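Local atomic coordinates of peptidase M28 (Shewanella amazonensis SB2B, PDB entry 3IIB), a protein that probably acts as a zinc-dependent carboxypeptidase or dipeptidase of the M28 family, carrying two zinc ions in its active site. Residues P71-G76 with V92-G97; I99-Q104 with L223-E228; G244-D249 with K290-I295. All blocks are in the same frame, centred on the assembly; numbering follows the deposited sequence.

Contact 1 (P71-G76 with V92-G97); sequences PVWRRG and VTALGG
W73 lays one face of its indole against the backbone of G96 and G97, and this is the dense half of the contact. G97 N stands 3.3 Å above the ring plane over its centre, while G97 CA makes a CH-pi contact 3.5 Å from the centroid of the five-membered ring. G96 CA covers the six-membered ring in the same way, nearer the rim. G97 has to be glycine on backbone grounds alone: at its phi of 94° a CB would run into the carbonyl O of G96. A94 adds its small CB at the ring edge, 4.1 Å from W73 CZ2. The tryptophan NE1 is bonded to S98 O.

The other half is polar and hydrated. R75 turns its guanidinium so that W73 CH2 points at the middle of one face, 3.7 Å above the plane. Its chain is extended as far as CD and then bends (chi3 -58°), bringing R75 NH1 to A94 O at 2.9 Å in a nearly straight bond lying in the guanidinium plane. Water 1 joins the two strands, accepting from both R75 NH1 and A94 N. D262 pairs with R75 NE, and T93 OG1 is bonded to E263, so both side chains are held by the same neighbouring loop. This is a beta hairpin, strands 62-84 and 88-94, whose arms have splayed apart.

Contact 2 (I99-Q104 with L223-E228); sequences IATPAQ and LELGSE
The peptide groups of L225 and of I99-A100 are the flat groups that meet here. At the L225 carbonyl, T101 N donates to L225 O at 3.0 Å from 17° off the carbonyl plane, and A100 CB presses on the same oxygen at 3.2 Å. S227 OG lies over one face of the I99-A100 peptide, 3.4 Å from I99 C. That hydroxyl is bonded to S98 O rather than to A100 N.

T101 carries the contact. With chi1 at 49°, T101 OG1 is tucked between its own backbone N and carbonyl carbon, where it accepts from L225 N at 2.9 Å along an almost straight line (172°). The same rotation sends T101 CG2 toward L223 O, at 3.5 Å, and toward the apolar CG of L223 and CB of L225. A threonine suits this place because its two branches serve both needs, one polar and one apolar.

Strand 62-84 bonds E224 and G226 on the other edge of strand 220-242, while L223 bonds to L106. The chemistry implies that T101, through one backbone and one side-chain bond, satisfies both polar backbone atoms of L225 without a regular strand, just before strand 106-113 takes over this edge.

Contact 3 (G244-D249 with K290-I295); sequences GSTKAD and KPERTI
S245 and K247 both send their backbone N-H groups to one acceptor, E292 O. S245 N lies 3.0 Å and K247 N 2.8 Å from E292 O, approaching from opposite faces of its carbonyl plane, neither lying on a lone pair. The turn at 244-247 thus wraps round a single carbonyl. S245 adds a second grip: its hydroxyl donates to P291 O at 2.8 Å and accepts from water 2, which also donates to K290 O.

T294 OG1 likewise works twice. T294 OG1 donates to A248 O at 2.6 Å, in the carbonyl plane and on a lone pair, and it receives a weak bond from G244 N. Its chi1 of -64° keeps OG1 beside its own backbone N, facing both partners. Glycine fits position 244 because E292 O and T294 N crowd the side from which a CB would project.

The charged side chains K247, E292 and R293 run side by side in one direction. K247 CD passes over a face of the R293 guanidinium, and K247 NZ comes within 3.5 Å of R293 NH2. This closeness of like charges is probably eased by water 3, which accepts from both, and by E250, which forms a salt bridge with R293 NE. Water 4 links K247 NZ to E292 OE1, two groups 4.6 Å apart and too distant for a salt bridge. R293 NH1 is taken up by the carbonyls of M430 and S433.

The contact lies at the start of two parallel strands, 247-257 and 293-300, joined by helix 267-285 in a beta-alpha-beta unit. P291 and I295 pack on helix 413-432, and strand 220-242 flanks strand 293-300.

How the contacts relate
The three contacts come in succession along the chain, without interleaving, and all reach the same large mixed sheet. Contacts 1 and 2 are neighbours, with centres 10 Å apart. They touch through backbone pairs between strands 62-84 and 220-242, where G76 N and G226 O approach to 2.7 Å. Contact 3 lies on the opposite side of the chain's centre, its centre about 43 Å from that of contact 1 and 53 Å from that of contact 2. Strand 220-242 spans this distance: it pairs with strand 62-84 near contacts 1 and 2 and with strand 293-300 near contact 3, so one long strand ties both ends of the molecule together.

Contact 1 (P71-G76 with V92-G97)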
loop_
_atom_site.group_PDB
_atom_site.type_symbol
_atom_site.label_atom_id
_atom_site.label_comp_id
_atom_site.label_asym_id
_atom_site.label_seq_id
_atom_site.Cartn_x
_atom_site.Cartn_y
_atom_site.Cartn_z
ATOM N N PRO A 71 -18.377 6.765 22.834
ATOM C CA PRO A 71 -17.187 6.528 23.623
ATOM C C PRO A 71 -15.972 7.211 23.015
ATOM O O PRO A 71 -15.972 7.620 21.856
ATOM C CB PRO A 71 -17.020 5.008 23.597
ATOM C CG PRO A 71 -17.646 4.595 22.325
ATOM C CD PRO A 71 -18.744 5.579 22.026
ATOM N N VAL A 72 -14.964 7.373 23.856
ATOM C CA VAL A 72 -13.727 8.042 23.472
ATOM C C VAL A 72 -12.557 7.121 23.691
ATOM O O VAL A 72 -12.226 6.751 24.835
ATOM C CB VAL A 72 -13.531 9.367 24.230
ATOM C CG1 VAL A 72 -12.254 10.032 23.790
ATOM C CG2 VAL A 72 -14.698 10.311 23.976
ATOM N N TRP A 73 -11.925 6.759 22.578
ATOM C CA TRP A 73 -10.719 5.951 22.582
ATOM C C TRP A 73 -9.692 6.638 21.683
ATOM O O TRP A 73 -9.996 7.039 20.564
ATOM C CB TRP A 73 -11.024 4.545 22.052
ATOM C CG TRP A 73 -9.848 3.619 21.941
ATOM C CD1 TRP A 73 -9.319 2.820 22.933
ATOM C CD2 TRP A 73 -9.093 3.332 20.760
ATOM N NE1 TRP A 73 -8.269 2.094 22.444
ATOM C CE2 TRP A 73 -8.098 2.386 21.117
ATOM C CE3 TRP A 73 -9.132 3.800 19.448
ATOM C CZ2 TRP A 73 -7.148 1.892 20.191
ATOM C CZ3 TRP A 73 -8.185 3.296 18.538
ATOM C CH2 TRP A 73 -7.226 2.347 18.923
ATOM N N ARG A 74 -8.472 6.741 22.193
ATOM C CA ARG A 74 -7.346 7.389 21.504
ATOM C C ARG A 74 -6.246 6.365 21.257
ATOM O O ARG A 74 -5.821 5.668 22.176
ATOM C CB ARG A 74 -6.822 8.568 22.322
ATOM C CG ARG A 74 -7.899 9.644 22.621
ATOM N N ARG A 75 -5.791 6.316 20.011
ATOM C CA ARG A 75 -4.765 5.454 19.542
ATOM C C ARG A 75 -3.411 6.106 19.825
ATOM O O ARG A 75 -3.197 7.284 19.512
ATOM C CB ARG A 75 -4.909 5.292 18.033
ATOM C CG ARG A 75 -3.947 4.319 17.399
ATOM C CD ARG A 75 -4.091 4.368 15.862
ATOM N NE ARG A 75 -5.453 4.057 15.434
ATOM C CZ ARG A 75 -5.996 2.836 15.400
ATOM N NH1 ARG A 75 -5.267 1.784 15.704
ATOM N NH2 ARG A 75 -7.267 2.665 15.033
ATOM N N GLY A 76 -2.519 5.360 20.433
ATOM C CA GLY A 76 -1.160 5.845 20.609
ATOM C C GLY A 76 -0.243 5.112 19.643
ATOM O O GLY A 76 -0.608 4.807 18.489
ATOM N N VAL A 92 1.882 -3.062 12.059
ATOM C CA VAL A 92 0.809 -3.451 12.962
ATOM C C VAL A 92 -0.046 -2.225 13.223
ATOM O O VAL A 92 0.442 -1.099 13.179
ATOM C CB VAL A 92 1.391 -4.025 14.289
ATOM C CG1 VAL A 92 2.141 -2.965 15.090
ATOM C CG2 VAL A 92 0.331 -4.644 15.154
ATOM N N THR A 93 -1.297 -2.461 13.588
ATOM C CA THR A 93 -2.119 -1.419 14.179
ATOM C C THR A 93 -3.030 -2.009 15.263
ATOM O O THR A 93 -3.478 -3.148 15.164
ATOM C CB THR A 93 -2.948 -0.690 13.091
ATOM O OG1 THR A 93 -3.441 0.546 13.627
ATOM C CG2 THR A 93 -4.087 -1.568 12.612
ATOM N N ALA A 94 -3.324 -1.216 16.285
ATOM C CA ALA A 94 -4.230 -1.650 17.334
ATOM C C ALA A 94 -5.617 -1.841 16.711
ATOM O O ALA A 94 -6.043 -1.051 15.838
ATOM C CB ALA A 94 -4.308 -0.573 18.465
ATOM N N LEU A 95 -6.322 -2.852 17.198
ATOM C CA LEU A 95 -7.753 -2.953 16.961
ATOM C C LEU A 95 -8.445 -1.860 17.746
ATOM O O LEU A 95 -8.010 -1.486 18.826
ATOM C CB LEU A 95 -8.283 -4.343 17.329
ATOM C CG LEU A 95 -7.628 -5.493 16.539
ATOM C CD1 LEU A 95 -8.372 -6.839 16.843
ATOM C CD2 LEU A 95 -7.556 -5.195 15.045
ATOM N N GLY A 96 -9.519 -1.319 17.164
ATOM C CA GLY A 96 -10.263 -0.239 17.779
ATOM C C GLY A 96 -10.790 -0.597 19.140
ATOM O O GLY A 96 -11.549 -1.519 19.281
ATOM N N GLY A 97 -10.391 0.165 20.137
ATOM C CA GLY A 97 -10.760 -0.112 21.504
ATOM C C GLY A 97 -9.757 -0.938 22.298
ATOM O O GLY A 97 -9.959 -1.107 23.503
HETATM O O HOH W 1 -2.494 1.555 16.640
#

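Contact 2 (I99-Q104 with L223-E228)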
loop_
_atom_site.group_PDB
_atom_site.type_symbol
_atom_site.label_atom_id
_atom_site.label_comp_id
_atom_site.label_asym_id
_atom_site.label_seq_id
_atom_site.Cartn_x
_atom_site.Cartn_y
_atom_site.Cartn_z
ATOM N N ILE A 99 -6.911 -2.125 24.693
ATOM C CA ILE A 99 -6.122 -1.602 25.772
ATOM C C ILE A 99 -4.655 -1.538 25.319
ATOM O O ILE A 99 -4.251 -2.180 24.355
ATOM C CB ILE A 99 -6.240 -2.481 27.069
ATOM C CG1 ILE A 99 -5.694 -3.903 26.860
ATOM C CG2 ILE A 99 -7.713 -2.550 27.533
ATOM C CD1 ILE A 99 -5.379 -4.647 28.204
ATOM N N ALA A 100 -3.873 -0.767 26.052
ATOM C CA ALA A 100 -2.439 -0.660 25.825
ATOM C C ALA A 100 -1.770 -1.929 26.330
ATOM O O ALA A 100 -2.300 -2.610 27.233
ATOM C CB ALA A 100 -1.847 0.586 26.573
ATOM N N THR A 101 -0.583 -2.200 25.805
ATOM C CA THR A 101 0.294 -3.279 26.330
ATOM C C THR A 101 0.881 -2.829 27.646
ATOM O O THR A 101 0.897 -1.633 27.899
ATOM C CB THR A 101 1.393 -3.596 25.344
ATOM O OG1 THR A 101 2.012 -2.371 24.920
ATOM C CG2 THR A 101 0.801 -4.342 24.122
ATOM N N PRO A 102 1.320 -3.787 28.497
ATOM C CA PRO A 102 1.945 -3.489 29.776
ATOM C C PRO A 102 3.095 -2.506 29.656
ATOM O O PRO A 102 3.788 -2.488 28.651
ATOM C CB PRO A 102 2.487 -4.843 30.237
ATOM C CG PRO A 102 1.717 -5.831 29.541
ATOM C CD PRO A 102 1.272 -5.244 28.255
ATOM N N ALA A 103 3.281 -1.697 30.695
ATOM C CA ALA A 103 4.417 -0.780 30.783
ATOM C C ALA A 103 5.727 -1.561 30.690
ATOM O O ALA A 103 6.637 -1.151 29.964
ATOM C CB ALA A 103 4.354 0.027 32.096
ATOM N N GLN A 104 5.784 -2.713 31.368
ATOM C CA GLN A 104 6.948 -3.619 31.322
ATOM C C GLN A 104 7.270 -4.102 29.900
ATOM O O GLN A 104 8.396 -4.536 29.628
ATOM C CB GLN A 104 6.699 -4.838 32.207
ATOM N N LEU A 223 5.276 -6.768 21.050
ATOM C CA LEU A 223 4.117 -5.947 20.707
ATOM C C LEU A 223 3.982 -4.793 21.705
ATOM O O LEU A 223 3.989 -4.994 22.933
ATOM C CB LEU A 223 2.832 -6.771 20.746
ATOM C CG LEU A 223 1.515 -6.075 20.395
ATOM C CD1 LEU A 223 1.436 -5.560 18.941
ATOM C CD2 LEU A 223 0.352 -7.060 20.670
ATOM N N GLU A 224 3.865 -3.594 21.150
ATOM C CA GLU A 224 3.722 -2.385 21.938
ATOM C C GLU A 224 2.560 -1.636 21.360
ATOM O O GLU A 224 2.567 -1.359 20.158
ATOM C CB GLU A 224 4.975 -1.521 21.846
ATOM C CG GLU A 224 4.861 -0.267 22.679
ATOM C CD GLU A 224 6.132 0.541 22.750
ATOM O OE1 GLU A 224 7.120 0.207 22.051
ATOM O OE2 GLU A 224 6.121 1.503 23.552
ATOM N N LEU A 225 1.563 -1.353 22.214
ATOM C CA LEU A 225 0.402 -0.565 21.850
ATOM C C LEU A 225 0.145 0.478 22.905
ATOM O O LEU A 225 0.091 0.185 24.105
ATOM C CB LEU A 225 -0.858 -1.407 21.683
ATOM C CG LEU A 225 -0.814 -2.537 20.657
ATOM C CD1 LEU A 225 -2.091 -3.394 20.806
ATOM C CD2 LEU A 225 -0.615 -2.037 19.194
ATOM N N GLY A 226 0.017 1.710 22.444
ATOM C CA GLY A 226 -0.337 2.806 23.319
ATOM C C GLY A 226 -1.787 3.065 22.933
ATOM O O GLY A 226 -2.174 2.982 21.760
ATOM N N SER A 227 -2.592 3.318 23.919
ATOM C CA SER A 227 -3.970 3.717 23.692
ATOM C C SER A 227 -4.461 4.265 25.012
ATOM O O SER A 227 -3.827 4.030 26.053
ATOM C CB SER A 227 -4.832 2.521 23.272
ATOM O OG SER A 227 -5.106 1.677 24.391
ATOM N N GLU A 228 -5.580 4.988 24.962
ATOM C CA GLU A 228 -6.185 5.607 26.144
ATOM C C GLU A 228 -7.706 5.653 25.953
ATOM O O GLU A 228 -8.203 5.911 24.858
ATOM C CB GLU A 228 -5.654 7.029 26.323
ATOM C CG GLU A 228 -6.176 7.769 27.568
ATOM C CD GLU A 228 -6.113 9.301 27.460
ATOM O OE1 GLU A 228 -6.058 9.866 26.329
ATOM O OE2 GLU A 228 -6.155 9.936 28.534
#

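Contact 3 (G244-D249 with K290-I295)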
loop_
_atom_site.group_PDB
_atom_site.type_symbol
_atom_site.label_atom_id
_atom_site.label_comp_id
_atom_site.label_asym_id
_atom_site.label_seq_id
_atom_site.Cartn_x
_atom_site.Cartn_y
_atom_site.Cartn_z
ATOM N N GLY A 244 -40.834 18.257 1.097
ATOM C CA GLY A 244 -41.855 17.611 0.307
ATOM C C GLY A 244 -42.971 18.557 -0.022
ATOM O O GLY A 244 -42.886 19.736 0.238
ATOM N N SER A 245 -44.051 18.020 -0.565
ATOM C CA SER A 245 -45.190 18.851 -0.970
ATOM C C SER A 245 -46.496 18.196 -0.485
ATOM O O SER A 245 -46.855 18.314 0.702
ATOM C CB SER A 245 -45.149 19.116 -2.461
ATOM O OG SER A 245 -45.060 17.915 -3.236
ATOM N N THR A 246 -47.118 17.395 -1.340
ATOM C CA THR A 246 -48.418 16.804 -1.013
ATOM C C THR A 246 -48.325 15.688 0.040
ATOM O O THR A 246 -49.323 15.373 0.716
ATOM C CB THR A 246 -49.087 16.273 -2.268
ATOM O OG1 THR A 246 -48.233 15.293 -2.872
ATOM C CG2 THR A 246 -49.390 17.447 -3.253
ATOM N N LYS A 247 -47.127 15.131 0.227
ATOM C CA LYS A 247 -46.910 14.067 1.195
ATOM C C LYS A 247 -45.703 14.379 2.067
ATOM O O LYS A 247 -44.931 13.477 2.422
ATOM C CB LYS A 247 -46.753 12.714 0.483
ATOM C CG LYS A 247 -47.994 12.243 -0.239
ATOM C CD LYS A 247 -47.821 10.827 -0.770
ATOM C CE LYS A 247 -49.084 10.306 -1.416
ATOM N NZ LYS A 247 -48.989 8.866 -1.713
ATOM N N ALA A 248 -45.577 15.651 2.467
ATOM C CA ALA A 248 -44.372 16.151 3.121
ATOM C C ALA A 248 -44.154 15.481 4.469
ATOM O O ALA A 248 -43.048 15.449 4.969
ATOM C CB ALA A 248 -44.419 17.682 3.275
ATOM N N ASP A 249 -45.224 14.974 5.074
ATOM C CA ASP A 249 -45.132 14.252 6.370
ATOM C C ASP A 249 -44.492 12.864 6.251
ATOM O O ASP A 249 -44.142 12.240 7.254
ATOM C CB ASP A 249 -46.524 14.115 7.043
ATOM C CG ASP A 249 -47.530 13.380 6.195
ATOM O OD1 ASP A 249 -47.553 13.573 4.966
ATOM O OD2 ASP A 249 -48.361 12.619 6.761
ATOM N N LYS A 290 -41.112 19.828 -7.052
ATOM C CA LYS A 290 -40.944 19.341 -5.677
ATOM C C LYS A 290 -41.281 17.850 -5.577
ATOM O O LYS A 290 -42.181 17.366 -6.259
ATOM C CB LYS A 290 -41.903 20.117 -4.767
ATOM C CG LYS A 290 -41.650 21.582 -4.768
ATOM C CD LYS A 290 -42.882 22.388 -4.340
ATOM C CE LYS A 290 -42.656 23.881 -4.452
ATOM N NZ LYS A 290 -43.854 24.641 -3.974
ATOM N N PRO A 291 -40.559 17.101 -4.729
ATOM C CA PRO A 291 -41.043 15.741 -4.496
ATOM C C PRO A 291 -42.342 15.742 -3.675
ATOM O O PRO A 291 -42.570 16.672 -2.867
ATOM C CB PRO A 291 -39.902 15.121 -3.666
ATOM C CG PRO A 291 -39.337 16.260 -2.908
ATOM C CD PRO A 291 -39.467 17.470 -3.820
ATOM N N GLU A 292 -43.142 14.689 -3.794
ATOM C CA GLU A 292 -44.304 14.568 -2.924
ATOM C C GLU A 292 -43.888 14.377 -1.477
ATOM O O GLU A 292 -44.391 15.072 -0.563
ATOM C CB GLU A 292 -45.216 13.461 -3.399
ATOM C CG GLU A 292 -45.818 13.786 -4.767
ATOM C CD GLU A 292 -46.699 12.670 -5.318
ATOM O OE1 GLU A 292 -46.842 11.653 -4.641
ATOM O OE2 GLU A 292 -47.228 12.809 -6.446
ATOM N N ARG A 293 -43.004 13.428 -1.250
ATOM C CA ARG A 293 -42.484 13.175 0.116
ATOM C C ARG A 293 -41.283 14.036 0.421
ATOM O O ARG A 293 -40.574 14.449 -0.474
ATOM C CB ARG A 293 -42.090 11.716 0.301
ATOM C CG ARG A 293 -43.223 10.726 0.074
ATOM C CD ARG A 293 -42.908 9.260 0.398
ATOM N NE ARG A 293 -44.158 8.529 0.353
ATOM C CZ ARG A 293 -44.696 7.982 -0.748
ATOM N NH1 ARG A 293 -44.009 7.919 -1.888
ATOM N NH2 ARG A 293 -45.925 7.460 -0.691
ATOM N N THR A 294 -41.021 14.225 1.716
ATOM C CA THR A 294 -39.772 14.830 2.152
ATOM C C THR A 294 -38.624 13.848 1.925
ATOM O O THR A 294 -38.786 12.659 2.173
ATOM C CB THR A 294 -39.877 15.232 3.610
ATOM O OG1 THR A 294 -40.893 16.242 3.716
ATOM C CG2 THR A 294 -38.512 15.716 4.142
ATOM N N ILE A 295 -37.507 14.327 1.384
ATOM C CA ILE A 295 -36.294 13.511 1.283
ATOM C C ILE A 295 -35.337 13.949 2.363
ATOM O O ILE A 295 -34.940 15.110 2.424
ATOM C CB ILE A 295 -35.649 13.624 -0.097
ATOM C CG1 ILE A 295 -36.611 13.035 -1.144
ATOM C CG2 ILE A 295 -34.257 12.944 -0.155
ATOM C CD1 ILE A 295 -36.316 13.483 -2.633
HETATM O O HOH W 2 -45.304 17.503 -5.860
HETATM O O HOH W 3 -48.773 7.930 0.853
HETATM O O HOH W 4 -47.155 9.341 -3.610
#